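Local atomic coordinates of putative agmatinase (Clostridium difficile, PDB entry 3LHL), a protein that probably hydrolyses agmatine to putrescine and urea, as expected of a manganese-dependent enzyme of the arginase family. Residues G181-V189 / I230-I239; L74-V85 / L99-E110. All blocks are in the same frame, centred on the assembly; numbering follows the deposited sequence.

Interaction 1 (G181-V189 / I230-I239); sequences GIDTFENIV and IFKIIKNSNI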
loop_
_atom_site.group_PDB
_atom_site.type_symbol
_atom_site.label_atom_id
_atom_site.label_comp_id
_atom_site.label_asym_id
_atom_site.label_seq_id
_atom_site.Cartn_x
_atom_site.Cartn_y
_atom_site.Cartn_z
ATOM N N GLY A 181 -4.530 -3.350 16.118
ATOM C CA GLY A 181 -5.098 -2.017 16.042
ATOM C C GLY A 181 -4.222 -1.005 15.331
ATOM O O GLY A 181 -3.121 -1.327 14.882
ATOM N N ILE A 182 -4.721 0.224 15.229
ATOM C CA ILE A 182 -3.999 1.312 14.572
ATOM C C ILE A 182 -4.026 2.578 15.435
ATOM O O ILE A 182 -3.721 3.671 14.959
ATOM C CB ILE A 182 -4.636 1.645 13.207
ATOM C CG1 ILE A 182 -6.093 2.064 13.414
ATOM C CG2 ILE A 182 -4.577 0.424 12.283
ATOM C CD1 ILE A 182 -6.804 2.446 12.153
ATOM N N ASP A 183 -4.383 2.416 16.704
ATOM C CA ASP A 183 -4.489 3.538 17.636
ATOM C C ASP A 183 -3.224 4.363 17.860
ATOM O O ASP A 183 -3.308 5.553 18.161
ATOM C CB ASP A 183 -5.012 3.037 18.983
ATOM C CG ASP A 183 -6.379 2.385 18.868
ATOM O OD1 ASP A 183 -7.313 3.049 18.369
ATOM O OD2 ASP A 183 -6.523 1.211 19.276
ATOM N N THR A 184 -2.056 3.743 17.711
ATOM C CA THR A 184 -0.800 4.448 17.916
ATOM C C THR A 184 -0.310 5.209 16.684
ATOM O O THR A 184 0.715 5.892 16.746
ATOM C CB THR A 184 0.321 3.477 18.339
ATOM O OG1 THR A 184 0.592 2.565 17.267
ATOM C CG2 THR A 184 -0.088 2.691 19.577
ATOM N N PHE A 185 -1.039 5.109 15.576
ATOM C CA PHE A 185 -0.624 5.771 14.336
ATOM C C PHE A 185 -0.312 7.262 14.458
ATOM O O PHE A 185 0.706 7.725 13.940
ATOM C CB PHE A 185 -1.662 5.569 13.231
ATOM C CG PHE A 185 -1.159 5.944 11.855
ATOM C CD1 PHE A 185 -0.029 5.317 11.316
ATOM C CD2 PHE A 185 -1.790 6.941 11.111
ATOM C CE1 PHE A 185 0.465 5.682 10.054
ATOM C CE2 PHE A 185 -1.307 7.314 9.850
ATOM C CZ PHE A 185 -0.173 6.683 9.319
ATOM N N GLU A 186 -1.177 8.017 15.128
ATOM C CA GLU A 186 -0.947 9.452 15.279
ATOM C C GLU A 186 0.366 9.724 16.002
ATOM O O GLU A 186 1.113 10.626 15.621
ATOM C CB GLU A 186 -2.106 10.114 16.026
ATOM C CG GLU A 186 -1.969 11.633 16.172
ATOM C CD GLU A 186 -3.255 12.294 16.647
ATOM O OE1 GLU A 186 -4.100 11.598 17.246
ATOM O OE2 GLU A 186 -3.422 13.513 16.432
ATOM N N ASN A 187 0.652 8.939 17.038
ATOM C CA ASN A 187 1.892 9.108 17.779
ATOM C C ASN A 187 3.103 8.826 16.893
ATOM O O ASN A 187 4.074 9.580 16.908
ATOM C CB ASN A 187 1.928 8.185 19.004
ATOM C CG ASN A 187 1.194 8.768 20.194
ATOM O OD1 ASN A 187 1.001 9.976 20.280
ATOM N ND2 ASN A 187 0.802 7.915 21.128
ATOM N N ILE A 188 3.041 7.740 16.124
ATOM C CA ILE A 188 4.140 7.368 15.237
ATOM C C ILE A 188 4.378 8.422 14.170
ATOM O O ILE A 188 5.520 8.774 13.885
ATOM C CB ILE A 188 3.875 6.000 14.553
ATOM C CG1 ILE A 188 3.934 4.884 15.601
ATOM C CG2 ILE A 188 4.908 5.738 13.448
ATOM C CD1 ILE A 188 5.241 4.845 16.388
ATOM N N VAL A 189 3.299 8.935 13.591
ATOM C CA VAL A 189 3.403 9.948 12.546
ATOM C C VAL A 189 4.046 11.245 13.047
ATOM O O VAL A 189 4.888 11.824 12.367
ATOM C CB VAL A 189 2.018 10.251 11.940
ATOM C CG1 VAL A 189 2.124 11.383 10.941
ATOM C CG2 VAL A 189 1.478 8.998 11.246
ATOM N N ILE A 230 -6.782 7.668 9.630
ATOM C CA ILE A 230 -5.371 7.782 9.281
ATOM C C ILE A 230 -5.182 8.849 8.210
ATOM O O ILE A 230 -4.114 9.450 8.106
ATOM C CB ILE A 230 -4.770 6.448 8.768
ATOM C CG1 ILE A 230 -5.300 6.118 7.369
ATOM C CG2 ILE A 230 -5.100 5.330 9.735
ATOM C CD1 ILE A 230 -4.446 5.106 6.630
ATOM N N PHE A 231 -6.222 9.093 7.417
ATOM C CA PHE A 231 -6.115 10.107 6.377
ATOM C C PHE A 231 -6.040 11.494 7.008
ATOM O O PHE A 231 -5.278 12.353 6.557
ATOM C CB PHE A 231 -7.304 10.018 5.421
ATOM C CG PHE A 231 -7.418 8.690 4.732
ATOM C CD1 PHE A 231 -6.280 8.040 4.256
ATOM C CD2 PHE A 231 -8.663 8.089 4.555
ATOM C CE1 PHE A 231 -6.377 6.810 3.616
ATOM C CE2 PHE A 231 -8.771 6.861 3.915
ATOM C CZ PHE A 231 -7.624 6.217 3.444
ATOM N N LYS A 232 -6.819 11.701 8.064
ATOM C CA LYS A 232 -6.829 12.979 8.757
ATOM C C LYS A 232 -5.481 13.184 9.452
ATOM O O LYS A 232 -4.905 14.272 9.414
ATOM C CB LYS A 232 -7.965 13.010 9.785
ATOM C CG LYS A 232 -8.278 14.397 10.322
ATOM C CD LYS A 232 -9.399 14.352 11.351
ATOM C CE LYS A 232 -8.887 14.715 12.742
ATOM N NZ LYS A 232 -7.798 13.809 13.219
ATOM N N ILE A 233 -4.989 12.122 10.080
ATOM C CA ILE A 233 -3.715 12.151 10.793
ATOM C C ILE A 233 -2.552 12.486 9.858
ATOM O O ILE A 233 -1.649 13.246 10.216
ATOM C CB ILE A 233 -3.462 10.793 11.473
ATOM C CG1 ILE A 233 -4.505 10.585 12.577
ATOM C CG2 ILE A 233 -2.041 10.728 12.011
ATOM C CD1 ILE A 233 -4.564 9.183 13.123
ATOM N N ILE A 234 -2.572 11.915 8.660
ATOM C CA ILE A 234 -1.522 12.190 7.699
ATOM C C ILE A 234 -1.664 13.624 7.198
ATOM O O ILE A 234 -0.675 14.343 7.069
ATOM C CB ILE A 234 -1.585 11.211 6.502
ATOM C CG1 ILE A 234 -1.050 9.845 6.934
ATOM C CG2 ILE A 234 -0.795 11.762 5.321
ATOM C CD1 ILE A 234 -1.122 8.800 5.860
ATOM N N LYS A 235 -2.898 14.038 6.923
ATOM C CA LYS A 235 -3.145 15.389 6.440
ATOM C C LYS A 235 -2.644 16.460 7.405
ATOM O O LYS A 235 -2.096 17.470 6.974
ATOM C CB LYS A 235 -4.639 15.611 6.182
ATOM C CG LYS A 235 -4.987 17.057 5.837
ATOM C CD LYS A 235 -6.458 17.215 5.501
ATOM C CE LYS A 235 -6.808 18.660 5.170
ATOM N NZ LYS A 235 -6.679 19.566 6.353
ATOM N N ASN A 236 -2.838 16.242 8.704
ATOM C CA ASN A 236 -2.414 17.216 9.703
ATOM C C ASN A 236 -0.972 17.034 10.172
ATOM O O ASN A 236 -0.489 17.803 11.001
ATOM C CB ASN A 236 -3.342 17.171 10.928
ATOM C CG ASN A 236 -4.783 17.523 10.591
ATOM O OD1 ASN A 236 -5.043 18.406 9.777
ATOM N ND2 ASN A 236 -5.725 16.841 11.230
ATOM N N SER A 237 -0.281 16.026 9.653
ATOM C CA SER A 237 1.094 15.783 10.073
ATOM C C SER A 237 2.111 16.455 9.163
ATOM O O SER A 237 1.755 17.160 8.221
ATOM C CB SER A 237 1.387 14.287 10.093
ATOM O OG SER A 237 1.652 13.812 8.782
ATOM N N ASN A 238 3.384 16.224 9.455
ATOM C CA ASN A 238 4.451 16.783 8.648
ATOM C C ASN A 238 5.343 15.682 8.088
ATOM O O ASN A 238 6.571 15.801 8.102
ATOM C CB ASN A 238 5.294 17.767 9.463
ATOM C CG ASN A 238 6.323 18.494 8.610
ATOM O OD1 ASN A 238 6.006 18.994 7.532
ATOM N ND2 ASN A 238 7.558 18.559 9.092
ATOM N N ILE A 239 4.735 14.597 7.614
ATOM C CA ILE A 239 5.523 13.519 7.032
ATOM C C ILE A 239 5.508 13.704 5.521
ATOM O O ILE A 239 4.547 14.233 4.962
ATOM C CB ILE A 239 4.975 12.109 7.377
ATOM C CG1 ILE A 239 3.579 11.916 6.791
ATOM C CG2 ILE A 239 4.963 11.908 8.876
ATOM C CD1 ILE A 239 3.084 10.487 6.892
HETATM O O HOH W 1 -4.420 14.722 13.677
HETATM O O HOH W 2 4.543 14.466 11.281
#
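The Ile182 and Ile230 side chains open the contact, crossing at about a right angle with Ile182 CD1 4.1 Å from Ile230 CG2. A type I turn from Ile182 to Phe185 then leads into the helix, where Phe185 shares the packing about equally with Val189 and Ile233. Its CG lies anti to the backbone N (chi1 -167°), which carries the ring toward helix 230-235. Ile230 CB approaches Phe185 CE2 obliquely at 3.7 Å, whereas Ile234 CG1 meets the same CE2 in the ring plane at 3.9 Å. One face of that ring is covered by Val189 CG2, and Phe120 and Phe156 of the sheet make edge-to-face contacts with it. On the exposed side, Glu186 offers its backbone and CB to Ile233, with Glu186 CA 3.7 Å from Ile233 CG2. Val189 closes the row, its CG2 meeting Ile233 CG2 and its O lying 3.5 Å from Ile239 CG2. A water joins Val189 O (2.9 Å) to Asn238 N (2.8 Å), a polar bridge beside the apolar seam. With segment axes 9.9 Å apart and inclined at only 21°, this is the packing of two near-parallel helices in one outer layer of the three-layer alpha/beta/alpha arginase fold.

Interaction 2 (L74-V85 / L99-E110); sequences LKEIYQETYKIV and LVTLPAFKAVHE
Tyr78 lies across helix 101-110 with its ring edge turned to the backbone and its hydroxyl reaching Glu110. CG stands anti to the backbone N (chi1 -178°), which swings the ring over the neighbouring helix, into a hole formed by Pro103, Lys106, Ala107 and Glu110: a single knob-into-hole fit. Pro103 O sits near the ring plane, 3.3 Å from Tyr78 CD1, and Lys106 CB is beside CE1. The phenol donates a hydrogen bond from Tyr78 OH to Glu110 OE2 (2.8 Å), using the anti lone pair of that oxygen, with the carboxylate plane turned 72° from the ring.

Pro103 also presents its ring carbons to the preceding turn of helix 74-85. The Leu74 side chain crosses it at about a right angle, CD2 against those carbons, while Ile77 CG2 approaches Pro103 CG more obliquely at 3.7 Å. The other branch of Ile77 ends at Val100, CD1 to CB 3.7 Å, and both side chains also touch Met93 of strand 90-95. That strand runs between the two helices in sequence, so they are the successive crossovers of consecutive beta-alpha-beta units, packed side by side on one face of the parallel sheet of the arginase fold. A segment-axis separation of 7.8 Å is consistent with the small side chains of Thr81, Ala104 and Ala107 where they meet.

Ala107 CB is set against Thr81, 3.5 Å from Thr81 CG2, a tight carbon pair. With CG2 anti to the backbone N, the Thr81 methyl faces the partner helix, while OG1 bonds back to its own: OG1 to Ile77 O is 2.9 Å, with the hydroxyl above the carbonyl plane, and Thr81 N shares that acceptor. Farther along, Val85 and Val108 cross at about a right angle, CG2 to CG2 4.0 Å.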
loop_
_atom_site.group_PDB
_atom_site.type_symbol
_atom_site.label_atom_id
_atom_site.label_comp_id
_atom_site.label_asym_id
_atom_site.label_seq_id
_atom_site.Cartn_x
_atom_site.Cartn_y
_atom_site.Cartn_z
ATOM N N LEU A 74 8.770 -8.118 -11.556
ATOM C CA LEU A 74 9.344 -7.218 -10.566
ATOM C C LEU A 74 10.250 -6.174 -11.213
ATOM O O LEU A 74 10.200 -4.999 -10.854
ATOM C CB LEU A 74 10.120 -8.009 -9.515
ATOM C CG LEU A 74 9.288 -9.021 -8.722
ATOM C CD1 LEU A 74 10.120 -9.579 -7.580
ATOM C CD2 LEU A 74 8.022 -8.350 -8.180
ATOM N N LYS A 75 11.073 -6.604 -12.166
ATOM C CA LYS A 75 11.973 -5.685 -12.859
ATOM C C LYS A 75 11.189 -4.614 -13.607
ATOM O O LYS A 75 11.594 -3.453 -13.646
ATOM C CB LYS A 75 12.872 -6.448 -13.840
ATOM C CG LYS A 75 13.885 -7.348 -13.152
ATOM C CD LYS A 75 14.736 -8.121 -14.149
ATOM C CE LYS A 75 15.742 -9.017 -13.432
ATOM N NZ LYS A 75 16.502 -9.865 -14.388
ATOM N N GLU A 76 10.064 -5.009 -14.190
ATOM C CA GLU A 76 9.222 -4.084 -14.935
ATOM C C GLU A 76 8.583 -3.057 -14.001
ATOM O O GLU A 76 8.496 -1.874 -14.339
ATOM C CB GLU A 76 8.149 -4.866 -15.703
ATOM C CG GLU A 76 8.752 -5.876 -16.671
ATOM C CD GLU A 76 7.748 -6.861 -17.237
ATOM O OE1 GLU A 76 6.878 -7.340 -16.476
ATOM O OE2 GLU A 76 7.843 -7.173 -18.442
ATOM N N ILE A 77 8.143 -3.501 -12.825
ATOM C CA ILE A 77 7.537 -2.584 -11.866
ATOM C C ILE A 77 8.617 -1.601 -11.435
ATOM O O ILE A 77 8.385 -0.396 -11.355
ATOM C CB ILE A 77 7.014 -3.320 -10.615
ATOM C CG1 ILE A 77 5.846 -4.236 -10.994
ATOM C CG2 ILE A 77 6.582 -2.308 -9.564
ATOM C CD1 ILE A 77 5.433 -5.196 -9.884
ATOM N N TYR A 78 9.805 -2.134 -11.169
ATOM C CA TYR A 78 10.937 -1.318 -10.757
ATOM C C TYR A 78 11.184 -0.211 -11.773
ATOM O O TYR A 78 11.336 0.955 -11.413
ATOM C CB TYR A 78 12.201 -2.170 -10.646
ATOM C CG TYR A 78 13.397 -1.382 -10.176
ATOM C CD1 TYR A 78 13.565 -1.077 -8.828
ATOM C CD2 TYR A 78 14.349 -0.913 -11.083
ATOM C CE1 TYR A 78 14.652 -0.326 -8.392
ATOM C CE2 TYR A 78 15.437 -0.158 -10.657
ATOM C CZ TYR A 78 15.580 0.131 -9.311
ATOM O OH TYR A 78 16.647 0.882 -8.878
ATOM N N GLN A 79 11.230 -0.590 -13.044
ATOM C CA GLN A 79 11.467 0.365 -14.118
ATOM C C GLN A 79 10.468 1.514 -14.129
ATOM O O GLN A 79 10.865 2.678 -14.162
ATOM C CB GLN A 79 11.431 -0.340 -15.474
ATOM C CG GLN A 79 12.623 -1.229 -15.742
ATOM C CD GLN A 79 13.932 -0.473 -15.644
ATOM O OE1 GLN A 79 14.653 -0.582 -14.652
ATOM N NE2 GLN A 79 14.238 0.313 -16.671
ATOM N N GLU A 80 9.178 1.187 -14.105
ATOM C CA GLU A 80 8.134 2.208 -14.130
ATOM C C GLU A 80 8.270 3.152 -12.941
ATOM O O GLU A 80 8.223 4.369 -13.100
ATOM C CB GLU A 80 6.745 1.554 -14.121
ATOM C CG GLU A 80 5.580 2.538 -14.236
ATOM C CD GLU A 80 5.653 3.403 -15.491
ATOM O OE1 GLU A 80 5.731 2.838 -16.603
ATOM O OE2 GLU A 80 5.630 4.651 -15.368
ATOM N N THR A 81 8.448 2.583 -11.754
ATOM C CA THR A 81 8.582 3.376 -10.536
ATOM C C THR A 81 9.800 4.288 -10.622
ATOM O O THR A 81 9.703 5.478 -10.336
ATOM C CB THR A 81 8.729 2.469 -9.285
ATOM O OG1 THR A 81 7.695 1.482 -9.282
ATOM C CG2 THR A 81 8.620 3.288 -8.007
ATOM N N TYR A 82 10.939 3.727 -11.028
ATOM C CA TYR A 82 12.179 4.492 -11.130
ATOM C C TYR A 82 12.033 5.746 -11.989
ATOM O O TYR A 82 12.460 6.832 -11.594
ATOM C CB TYR A 82 13.317 3.631 -11.698
ATOM C CG TYR A 82 14.559 4.450 -11.959
ATOM C CD1 TYR A 82 15.271 5.025 -10.902
ATOM C CD2 TYR A 82 14.962 4.747 -13.260
ATOM C CE1 TYR A 82 16.341 5.883 -11.136
ATOM C CE2 TYR A 82 16.034 5.607 -13.506
ATOM C CZ TYR A 82 16.715 6.172 -12.440
ATOM O OH TYR A 82 17.752 7.049 -12.669
ATOM N N LYS A 83 11.438 5.601 -13.164
ATOM C CA LYS A 83 11.261 6.751 -14.028
ATOM C C LYS A 83 10.437 7.836 -13.329
ATOM O O LYS A 83 10.743 9.027 -13.444
ATOM C CB LYS A 83 10.602 6.320 -15.337
ATOM C CG LYS A 83 11.469 5.370 -16.143
ATOM C CD LYS A 83 10.690 4.708 -17.264
ATOM C CE LYS A 83 11.526 3.625 -17.928
ATOM N NZ LYS A 83 10.735 2.830 -18.914
ATOM N N ILE A 84 9.406 7.430 -12.593
ATOM C CA ILE A 84 8.571 8.397 -11.884
ATOM C C ILE A 84 9.395 9.092 -10.801
ATOM O O ILE A 84 9.370 10.317 -10.674
ATOM C CB ILE A 84 7.342 7.712 -11.240
ATOM C CG1 ILE A 84 6.448 7.119 -12.338
ATOM C CG2 ILE A 84 6.560 8.723 -10.395
ATOM C CD1 ILE A 84 5.339 6.235 -11.825
ATOM N N VAL A 85 10.134 8.305 -10.028
ATOM C CA VAL A 85 10.967 8.861 -8.972
ATOM C C VAL A 85 12.034 9.770 -9.577
ATOM O O VAL A 85 12.309 10.857 -9.061
ATOM C CB VAL A 85 11.672 7.743 -8.171
ATOM C CG1 VAL A 85 12.680 8.354 -7.194
ATOM C CG2 VAL A 85 10.636 6.894 -7.433
ATOM N N LEU A 99 3.566 -8.302 -3.137
ATOM C CA LEU A 99 4.948 -8.368 -3.600
ATOM C C LEU A 99 5.331 -7.191 -4.507
ATOM O O LEU A 99 6.492 -6.787 -4.527
ATOM C CB LEU A 99 5.214 -9.695 -4.318
ATOM C CG LEU A 99 6.666 -9.957 -4.743
ATOM C CD1 LEU A 99 7.607 -9.870 -3.545
ATOM C CD2 LEU A 99 6.752 -11.328 -5.387
ATOM N N VAL A 100 4.362 -6.631 -5.235
ATOM C CA VAL A 100 4.645 -5.507 -6.132
ATOM C C VAL A 100 5.297 -4.337 -5.398
ATOM O O VAL A 100 5.950 -3.493 -6.009
ATOM C CB VAL A 100 3.361 -4.972 -6.842
ATOM C CG1 VAL A 100 2.674 -6.096 -7.607
ATOM C CG2 VAL A 100 2.422 -4.340 -5.834
ATOM N N THR A 101 5.106 -4.294 -4.084
ATOM C CA THR A 101 5.672 -3.244 -3.255
ATOM C C THR A 101 7.206 -3.301 -3.167
ATOM O O THR A 101 7.861 -2.266 -3.032
ATOM C CB THR A 101 5.083 -3.320 -1.827
ATOM O OG1 THR A 101 3.688 -2.993 -1.874
ATOM C CG2 THR A 101 5.798 -2.358 -0.885
ATOM N N LEU A 102 7.780 -4.499 -3.256
ATOM C CA LEU A 102 9.231 -4.640 -3.144
ATOM C C LEU A 102 10.003 -3.840 -4.195
ATOM O O LEU A 102 10.818 -2.988 -3.845
ATOM C CB LEU A 102 9.631 -6.123 -3.185
ATOM C CG LEU A 102 11.121 -6.483 -3.128
ATOM C CD1 LEU A 102 11.821 -5.750 -1.974
ATOM C CD2 LEU A 102 11.251 -7.993 -2.962
ATOM N N PRO A 103 9.760 -4.101 -5.492
ATOM C CA PRO A 103 10.483 -3.345 -6.521
ATOM C C PRO A 103 10.165 -1.853 -6.489
ATOM O O PRO A 103 11.034 -1.021 -6.742
ATOM C CB PRO A 103 10.037 -4.011 -7.824
ATOM C CG PRO A 103 8.682 -4.558 -7.496
ATOM C CD PRO A 103 8.892 -5.120 -6.107
ATOM N N ALA A 104 8.917 -1.523 -6.167
ATOM C CA ALA A 104 8.490 -0.132 -6.102
ATOM C C ALA A 104 9.271 0.572 -5.007
ATOM O O ALA A 104 9.808 1.667 -5.209
ATOM C CB ALA A 104 6.998 -0.055 -5.811
ATOM N N PHE A 105 9.330 -0.066 -3.843
ATOM C CA PHE A 105 10.048 0.489 -2.714
ATOM C C PHE A 105 11.507 0.679 -3.087
ATOM O O PHE A 105 12.098 1.717 -2.793
ATOM C CB PHE A 105 9.969 -0.434 -1.499
ATOM C CG PHE A 105 10.852 0.007 -0.372
ATOM C CD1 PHE A 105 10.536 1.147 0.365
ATOM C CD2 PHE A 105 12.048 -0.656 -0.111
ATOM C CE1 PHE A 105 11.408 1.625 1.342
ATOM C CE2 PHE A 105 12.925 -0.192 0.860
ATOM C CZ PHE A 105 12.608 0.953 1.590
ATOM N N LYS A 106 12.089 -0.324 -3.736
ATOM C CA LYS A 106 13.488 -0.228 -4.126
ATOM C C LYS A 106 13.751 1.002 -4.984
ATOM O O LYS A 106 14.703 1.741 -4.739
ATOM C CB LYS A 106 13.932 -1.493 -4.869
ATOM C CG LYS A 106 14.183 -2.678 -3.940
ATOM C CD LYS A 106 14.603 -3.923 -4.703
ATOM C CE LYS A 106 14.846 -5.084 -3.755
ATOM N NZ LYS A 106 15.281 -6.316 -4.469
ATOM N N ALA A 107 12.899 1.224 -5.980
ATOM C CA ALA A 107 13.056 2.369 -6.865
ATOM C C ALA A 107 13.020 3.670 -6.058
ATOM O O ALA A 107 13.740 4.617 -6.365
ATOM C CB ALA A 107 11.954 2.370 -7.930
ATOM N N VAL A 108 12.182 3.709 -5.027
ATOM C CA VAL A 108 12.073 4.897 -4.192
ATOM C C VAL A 108 13.290 5.002 -3.273
ATOM O O VAL A 108 13.877 6.078 -3.120
ATOM C CB VAL A 108 10.791 4.862 -3.323
ATOM C CG1 VAL A 108 10.724 6.102 -2.444
ATOM C CG2 VAL A 108 9.551 4.778 -4.214
ATOM N N HIS A 109 13.673 3.877 -2.675
ATOM C CA HIS A 109 14.812 3.840 -1.767
ATOM C C HIS A 109 16.113 4.237 -2.464
ATOM O O HIS A 109 17.019 4.773 -1.833
ATOM C CB HIS A 109 14.942 2.444 -1.145
ATOM C CG HIS A 109 16.092 2.310 -0.195
ATOM N ND1 HIS A 109 17.261 1.658 -0.527
ATOM C CD2 HIS A 109 16.271 2.785 1.060
ATOM C CE1 HIS A 109 18.111 1.742 0.481
ATOM N NE2 HIS A 109 17.536 2.421 1.457
ATOM N N GLU A 110 16.197 3.979 -3.763
ATOM C CA GLU A 110 17.387 4.327 -4.545
ATOM C C GLU A 110 17.716 5.808 -4.397
ATOM O O GLU A 110 18.881 6.187 -4.321
ATOM C CB GLU A 110 17.168 4.014 -6.035
ATOM C CG GLU A 110 16.940 2.545 -6.346
ATOM C CD GLU A 110 18.131 1.679 -5.978
ATOM O OE1 GLU A 110 18.607 1.777 -4.825
ATOM O OE2 GLU A 110 18.592 0.894 -6.837
#

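How the interactions relate
Interaction 2 comes first along the chain and is complete before interaction 1 begins. Their centres lie 25 Å apart and their nearest atoms about 12 Å, so they do not touch. The parallel eight-stranded sheet lies between them: helices 70-86 and 101-111 cover one face, beside strands 10-15 and 90-95, whereas helices 185-191 and 229-235 cover the other, beside strands 115-120 and 153-158. Each interaction therefore joins helices within one outer layer of the same alpha/beta/alpha domain. Segment 99-110 of interaction 2 directly follows the manganese ligand His98, and the Ile182 side chain of interaction 1 is about 9 Å from that of the ligand Asp121, so one end of each contact lies nearer the metal ligands.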